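Local coordinates for protein amino Transferase (Eubacterium rectale, PDB 3ELE) that probably transfers amino groups between substrates with the help of bound pyridoxal-5'-phosphate, as a member of the class I and II aminotransferases, at residues A[99-104]-A[267-272]; A[110-115]-A[138-143]. All blocks are in the same frame, centred on the assembly; numbering follows the deposited sequence.

Overall arrangement
Contacts 1 and 2 each draw one segment from consecutive elements of the chain, strand 102-105 and helix 108-119. The strand, begun within segment 99-104, leads through G107 into the helix, whose first residues A108 and A109, like G107, line the cofactor pocket. The centres of the two contacts lie about 18 Å apart, yet they touch where Y103 CE1 packs on I114 CD1 at 3.7 Å. The centre of contact 2 lies about 13 Å from the centre of the chain, that of contact 1 about 22 Å, and the L112 side chain of contact 2 comes within about 4 Å of pyridoxal-5'-phosphate. Both contacts also reach the second subunit.

Contact 1 of 2, residues A[99-104]-A[267-272]; sequences ADNLYM and YDKAEL
K269 lays the end of its side chain across the backbone of D100 and beside the amide of N101, covering the turn that precedes strand 102-105. Its NZ donates to D100 O over 2.7 Å, and CE follows at 3.2 Å from D100 O. The ammonium sits above the carbonyl plane, 43° out of it, and the C=O...N angle is 136°. K269 CG stands anti to the backbone N; the chain bends at chi2 (-94°) and then runs extended through CE to NZ at D100 O. On the way CE passes N101 ND2 at 4.0 Å. That amide nitrogen is engaged elsewhere, donating to V262 O and D264 OD1, while N101 OD1 accepts from N98 N.

In the seven-stranded mixed sheet of this fold type I aminotransferase, 102-105 is an outermost strand within the chain, next to strand 258-261; the lysine thus ties its entry to the start of helix 269-282. D268 is the N-cap of that helix, its OD1 accepting from E271 N at 3.2 Å, and the ring of Y273, one turn on, makes a cation-pi contact with K269. The D100 carboxylate is directed elsewhere, forming a salt bridge to R82 through OD1. Its OD2 stays 5.7 Å from K269 NZ, not in contact, where at most a weak long-range attraction is likely.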
loop_
_atom_site.group_PDB
_atom_site.type_symbol
_atom_site.label_atom_id
_atom_site.label_comp_id
_atom_site.label_asym_id
_atom_site.label_seq_id
_atom_site.Cartn_x
_atom_site.Cartn_y
_atom_site.Cartn_z
ATOM N N ALA A 99 9.331 11.462 -17.176
ATOM C CA ALA A 99 9.348 10.725 -15.890
ATOM C C ALA A 99 8.425 11.362 -14.820
ATOM O O ALA A 99 7.690 10.659 -14.102
ATOM C CB ALA A 99 10.777 10.640 -15.352
ATOM N N ASP A 100 8.419 12.691 -14.761
ATOM C CA ASP A 100 7.633 13.430 -13.760
ATOM C C ASP A 100 6.108 13.425 -13.944
ATOM O O ASP A 100 5.406 14.004 -13.125
ATOM C CB ASP A 100 8.155 14.873 -13.620
ATOM C CG ASP A 100 9.577 14.932 -13.092
ATOM O OD1 ASP A 100 10.004 14.001 -12.377
ATOM O OD2 ASP A 100 10.275 15.922 -13.381
ATOM N N ASN A 101 5.606 12.824 -15.025
ATOM C CA ASN A 101 4.177 12.628 -15.221
ATOM C C ASN A 101 3.705 11.331 -14.510
ATOM O O ASN A 101 2.498 11.104 -14.430
ATOM C CB ASN A 101 3.830 12.564 -16.733
ATOM C CG ASN A 101 3.909 13.917 -17.426
ATOM O OD1 ASN A 101 4.725 14.120 -18.312
ATOM N ND2 ASN A 101 3.063 14.839 -17.024
ATOM N N LEU A 102 4.635 10.509 -13.993
ATOM C CA LEU A 102 4.315 9.205 -13.373
ATOM C C LEU A 102 4.497 9.199 -11.867
ATOM O O LEU A 102 5.352 9.927 -11.346
ATOM C CB LEU A 102 5.180 8.088 -13.976
ATOM C CG LEU A 102 4.852 7.497 -15.354
ATOM C CD1 LEU A 102 3.458 6.859 -15.309
ATOM C CD2 LEU A 102 4.954 8.503 -16.477
ATOM N N TYR A 103 3.665 8.405 -11.184
ATOM C CA TYR A 103 3.787 8.149 -9.735
ATOM C C TYR A 103 3.634 6.639 -9.581
ATOM O O TYR A 103 2.567 6.119 -9.886
ATOM C CB TYR A 103 2.721 8.920 -8.948
ATOM C CG TYR A 103 2.796 8.754 -7.448
ATOM C CD1 TYR A 103 2.212 7.663 -6.823
ATOM C CD2 TYR A 103 3.428 9.687 -6.648
ATOM C CE1 TYR A 103 2.271 7.486 -5.451
ATOM C CE2 TYR A 103 3.498 9.517 -5.277
ATOM C CZ TYR A 103 2.908 8.416 -4.679
ATOM O OH TYR A 103 2.951 8.218 -3.312
HETATM N N MSE A 104 4.679 5.948 -9.124
HETATM C CA MSE A 104 4.657 4.487 -9.014
HETATM C C MSE A 104 3.860 4.064 -7.778
HETATM O O MSE A 104 4.084 4.584 -6.689
HETATM C CB MSE A 104 6.066 3.887 -8.975
HETATM C CG MSE A 104 6.972 4.301 -10.161
HETATM SE SE MSE A 104 6.193 4.032 -11.901
HETATM C CE MSE A 104 6.087 2.101 -11.872
ATOM N N TYR A 267 -5.575 20.721 -15.675
ATOM C CA TYR A 267 -5.771 22.138 -15.268
ATOM C C TYR A 267 -4.537 22.770 -14.578
ATOM O O TYR A 267 -4.201 23.921 -14.845
ATOM C CB TYR A 267 -7.049 22.287 -14.372
ATOM C CG TYR A 267 -6.813 21.824 -12.949
ATOM C CD1 TYR A 267 -6.610 20.451 -12.650
ATOM C CD2 TYR A 267 -6.658 22.745 -11.915
ATOM C CE1 TYR A 267 -6.311 20.030 -11.347
ATOM C CE2 TYR A 267 -6.365 22.325 -10.615
ATOM C CZ TYR A 267 -6.198 20.958 -10.342
ATOM O OH TYR A 267 -5.918 20.528 -9.064
ATOM N N ASP A 268 -3.875 21.992 -13.712
ATOM C CA ASP A 268 -2.680 22.416 -12.962
ATOM C C ASP A 268 -1.924 21.132 -12.536
ATOM O O ASP A 268 -2.211 20.560 -11.491
ATOM C CB ASP A 268 -3.099 23.297 -11.754
ATOM C CG ASP A 268 -1.923 24.006 -11.074
ATOM O OD1 ASP A 268 -0.774 23.512 -11.077
ATOM O OD2 ASP A 268 -2.165 25.095 -10.517
ATOM N N LYS A 269 -0.993 20.678 -13.381
ATOM C CA LYS A 269 -0.207 19.459 -13.126
ATOM C C LYS A 269 0.549 19.497 -11.823
ATOM O O LYS A 269 0.481 18.541 -11.065
ATOM C CB LYS A 269 0.746 19.147 -14.292
ATOM C CG LYS A 269 1.442 17.783 -14.205
ATOM C CD LYS A 269 2.815 17.833 -13.560
ATOM C CE LYS A 269 3.362 16.461 -13.354
ATOM N NZ LYS A 269 4.666 16.538 -12.643
ATOM N N ALA A 270 1.250 20.600 -11.547
ATOM C CA ALA A 270 2.015 20.726 -10.305
ATOM C C ALA A 270 1.109 20.504 -9.081
ATOM O O ALA A 270 1.448 19.716 -8.185
ATOM C CB ALA A 270 2.728 22.070 -10.242
ATOM N N GLU A 271 -0.063 21.136 -9.094
ATOM C CA GLU A 271 -1.015 21.039 -7.978
ATOM C C GLU A 271 -1.642 19.654 -7.804
ATOM O O GLU A 271 -1.781 19.179 -6.666
ATOM C CB GLU A 271 -2.141 22.055 -8.138
ATOM C CG GLU A 271 -3.194 22.017 -7.040
ATOM C CD GLU A 271 -4.190 23.121 -7.203
ATOM O OE1 GLU A 271 -3.761 24.270 -7.097
ATOM O OE2 GLU A 271 -5.381 22.829 -7.435
ATOM N N LEU A 272 -2.089 19.069 -8.914
ATOM C CA LEU A 272 -2.708 17.738 -8.914
ATOM C C LEU A 272 -1.683 16.655 -8.598
ATOM O O LEU A 272 -1.986 15.689 -7.884
ATOM C CB LEU A 272 -3.404 17.453 -10.258
ATOM C CG LEU A 272 -4.171 16.114 -10.394
ATOM C CD1 LEU A 272 -5.155 15.881 -9.254
ATOM C CD2 LEU A 272 -4.879 16.035 -11.759
#

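Contact 2 of 2, residues A[110-115]-A[138-143]; sequences ASLSIC and KVFVNA
One water molecule is held between the carbonyls of F140 and S113, donating to F140 O at 3.0 Å and, more weakly, to S113 O at 3.4 Å. It bridges helix 136-143 and helix 108-119; within segments 110-115 and 138-143 the nearest CA atoms are those of S113 and F140, 5.5 Å apart. Away from the water, the F140 side chain extends to the other helix, its CG anti to the carbonyl carbon (chi1 -53°). S113 and L112 meet its two ortho carbons, both obliquely: S113 OG approaches CD1 of F140 at 3.6 Å, while L112 CB lies 4.0 Å from F140 CD2. L112 CD1 continues the apolar contact to F140 CE2, also at 4.0 Å. The serine hydroxyl is satisfied within its own helix by A109 O, one turn back, as is common for buried helical serines. With an alanine here in place of F140, a gap would probably open beside L112 and A109, and the leucine, whose side chain lies near the cofactor, is likely to be less firmly held. On the exposed side of helix 136-143, K138 NZ and N142 OD1 are joined across one turn at 2.6 Å. S111 and C115 of helix 108-119 pack on strands 240-245 and 258-261 of the central sheet and L112 on 240-245; F116 packs on F140, and so does R281 of the second subunit.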
loop_
_atom_site.group_PDB
_atom_site.type_symbol
_atom_site.label_atom_id
_atom_site.label_comp_id
_atom_site.label_asym_id
_atom_site.label_seq_id
_atom_site.Cartn_x
_atom_site.Cartn_y
_atom_site.Cartn_z
ATOM N N ALA A 110 -4.326 0.768 -5.349
ATOM C CA ALA A 110 -3.605 1.889 -4.758
ATOM C C ALA A 110 -3.737 3.138 -5.660
ATOM O O ALA A 110 -3.950 4.224 -5.159
ATOM C CB ALA A 110 -2.149 1.530 -4.521
ATOM N N SER A 111 -3.659 2.957 -6.978
ATOM C CA SER A 111 -3.772 4.059 -7.946
ATOM C C SER A 111 -5.146 4.720 -7.853
ATOM O O SER A 111 -5.247 5.942 -7.763
ATOM C CB SER A 111 -3.515 3.565 -9.388
ATOM O OG SER A 111 -2.185 3.094 -9.575
ATOM N N LEU A 112 -6.193 3.902 -7.842
ATOM C CA LEU A 112 -7.593 4.398 -7.718
ATOM C C LEU A 112 -7.810 5.114 -6.394
ATOM O O LEU A 112 -8.336 6.237 -6.385
ATOM C CB LEU A 112 -8.587 3.242 -7.872
ATOM C CG LEU A 112 -8.634 2.618 -9.277
ATOM C CD1 LEU A 112 -9.357 1.279 -9.259
ATOM C CD2 LEU A 112 -9.263 3.575 -10.286
ATOM N N SER A 113 -7.345 4.496 -5.295
ATOM C CA SER A 113 -7.464 5.074 -3.946
ATOM C C SER A 113 -6.832 6.469 -3.892
ATOM O O SER A 113 -7.483 7.429 -3.434
ATOM C CB SER A 113 -6.851 4.143 -2.889
ATOM O OG SER A 113 -7.566 2.915 -2.817
ATOM N N ILE A 114 -5.603 6.578 -4.410
ATOM C CA ILE A 114 -4.870 7.862 -4.516
ATOM C C ILE A 114 -5.668 8.911 -5.283
ATOM O O ILE A 114 -5.738 10.052 -4.845
ATOM C CB ILE A 114 -3.472 7.677 -5.212
ATOM C CG1 ILE A 114 -2.503 6.979 -4.269
ATOM C CG2 ILE A 114 -2.864 9.005 -5.619
ATOM C CD1 ILE A 114 -1.272 6.478 -4.948
ATOM N N CYS A 115 -6.263 8.524 -6.420
ATOM C CA CYS A 115 -7.075 9.458 -7.240
ATOM C C CYS A 115 -8.313 9.999 -6.514
ATOM O O CYS A 115 -8.549 11.203 -6.527
ATOM C CB CYS A 115 -7.474 8.848 -8.588
ATOM S SG CYS A 115 -6.078 8.628 -9.726
ATOM N N LYS A 138 -16.952 1.445 -5.273
ATOM C CA LYS A 138 -17.733 1.995 -4.147
ATOM C C LYS A 138 -16.915 2.049 -2.850
ATOM O O LYS A 138 -16.971 3.032 -2.130
ATOM C CB LYS A 138 -19.029 1.213 -3.921
ATOM C CG LYS A 138 -19.981 1.884 -2.925
ATOM C CD LYS A 138 -21.261 1.096 -2.718
ATOM C CE LYS A 138 -22.237 1.860 -1.844
ATOM N NZ LYS A 138 -21.679 2.282 -0.526
ATOM N N VAL A 139 -16.121 1.029 -2.581
ATOM C CA VAL A 139 -15.279 1.008 -1.370
ATOM C C VAL A 139 -14.217 2.107 -1.422
ATOM O O VAL A 139 -14.035 2.799 -0.439
ATOM C CB VAL A 139 -14.596 -0.346 -1.166
ATOM C CG1 VAL A 139 -13.569 -0.286 0.005
ATOM C CG2 VAL A 139 -15.657 -1.433 -0.973
ATOM N N PHE A 140 -13.544 2.250 -2.569
ATOM C CA PHE A 140 -12.502 3.260 -2.742
ATOM C C PHE A 140 -13.083 4.680 -2.695
ATOM O O PHE A 140 -12.505 5.565 -2.030
ATOM C CB PHE A 140 -11.665 3.052 -4.022
ATOM C CG PHE A 140 -11.071 1.654 -4.185
ATOM C CD1 PHE A 140 -10.590 0.927 -3.093
ATOM C CD2 PHE A 140 -10.923 1.111 -5.454
ATOM C CE1 PHE A 140 -10.018 -0.354 -3.272
ATOM C CE2 PHE A 140 -10.359 -0.157 -5.640
ATOM C CZ PHE A 140 -9.901 -0.878 -4.541
ATOM N N VAL A 141 -14.224 4.889 -3.354
ATOM C CA VAL A 141 -14.915 6.207 -3.340
ATOM C C VAL A 141 -15.407 6.572 -1.933
ATOM O O VAL A 141 -15.212 7.722 -1.468
ATOM C CB VAL A 141 -16.072 6.246 -4.387
ATOM C CG1 VAL A 141 -17.015 7.378 -4.148
ATOM C CG2 VAL A 141 -15.500 6.327 -5.801
ATOM N N ASN A 142 -16.070 5.615 -1.281
ATOM C CA ASN A 142 -16.522 5.765 0.108
ATOM C C ASN A 142 -15.352 5.941 1.057
ATOM O O ASN A 142 -15.426 6.791 1.941
ATOM C CB ASN A 142 -17.387 4.586 0.578
ATOM C CG ASN A 142 -18.749 4.516 -0.102
ATOM O OD1 ASN A 142 -19.458 3.550 0.103
ATOM N ND2 ASN A 142 -19.115 5.521 -0.906
ATOM N N ALA A 143 -14.255 5.196 0.842
ATOM C CA ALA A 143 -13.042 5.344 1.676
ATOM C C ALA A 143 -12.420 6.742 1.602
ATOM O O ALA A 143 -11.732 7.149 2.533
ATOM C CB ALA A 143 -11.992 4.283 1.347
HETATM O O HOH W 1 -9.638 6.101 -1.233
#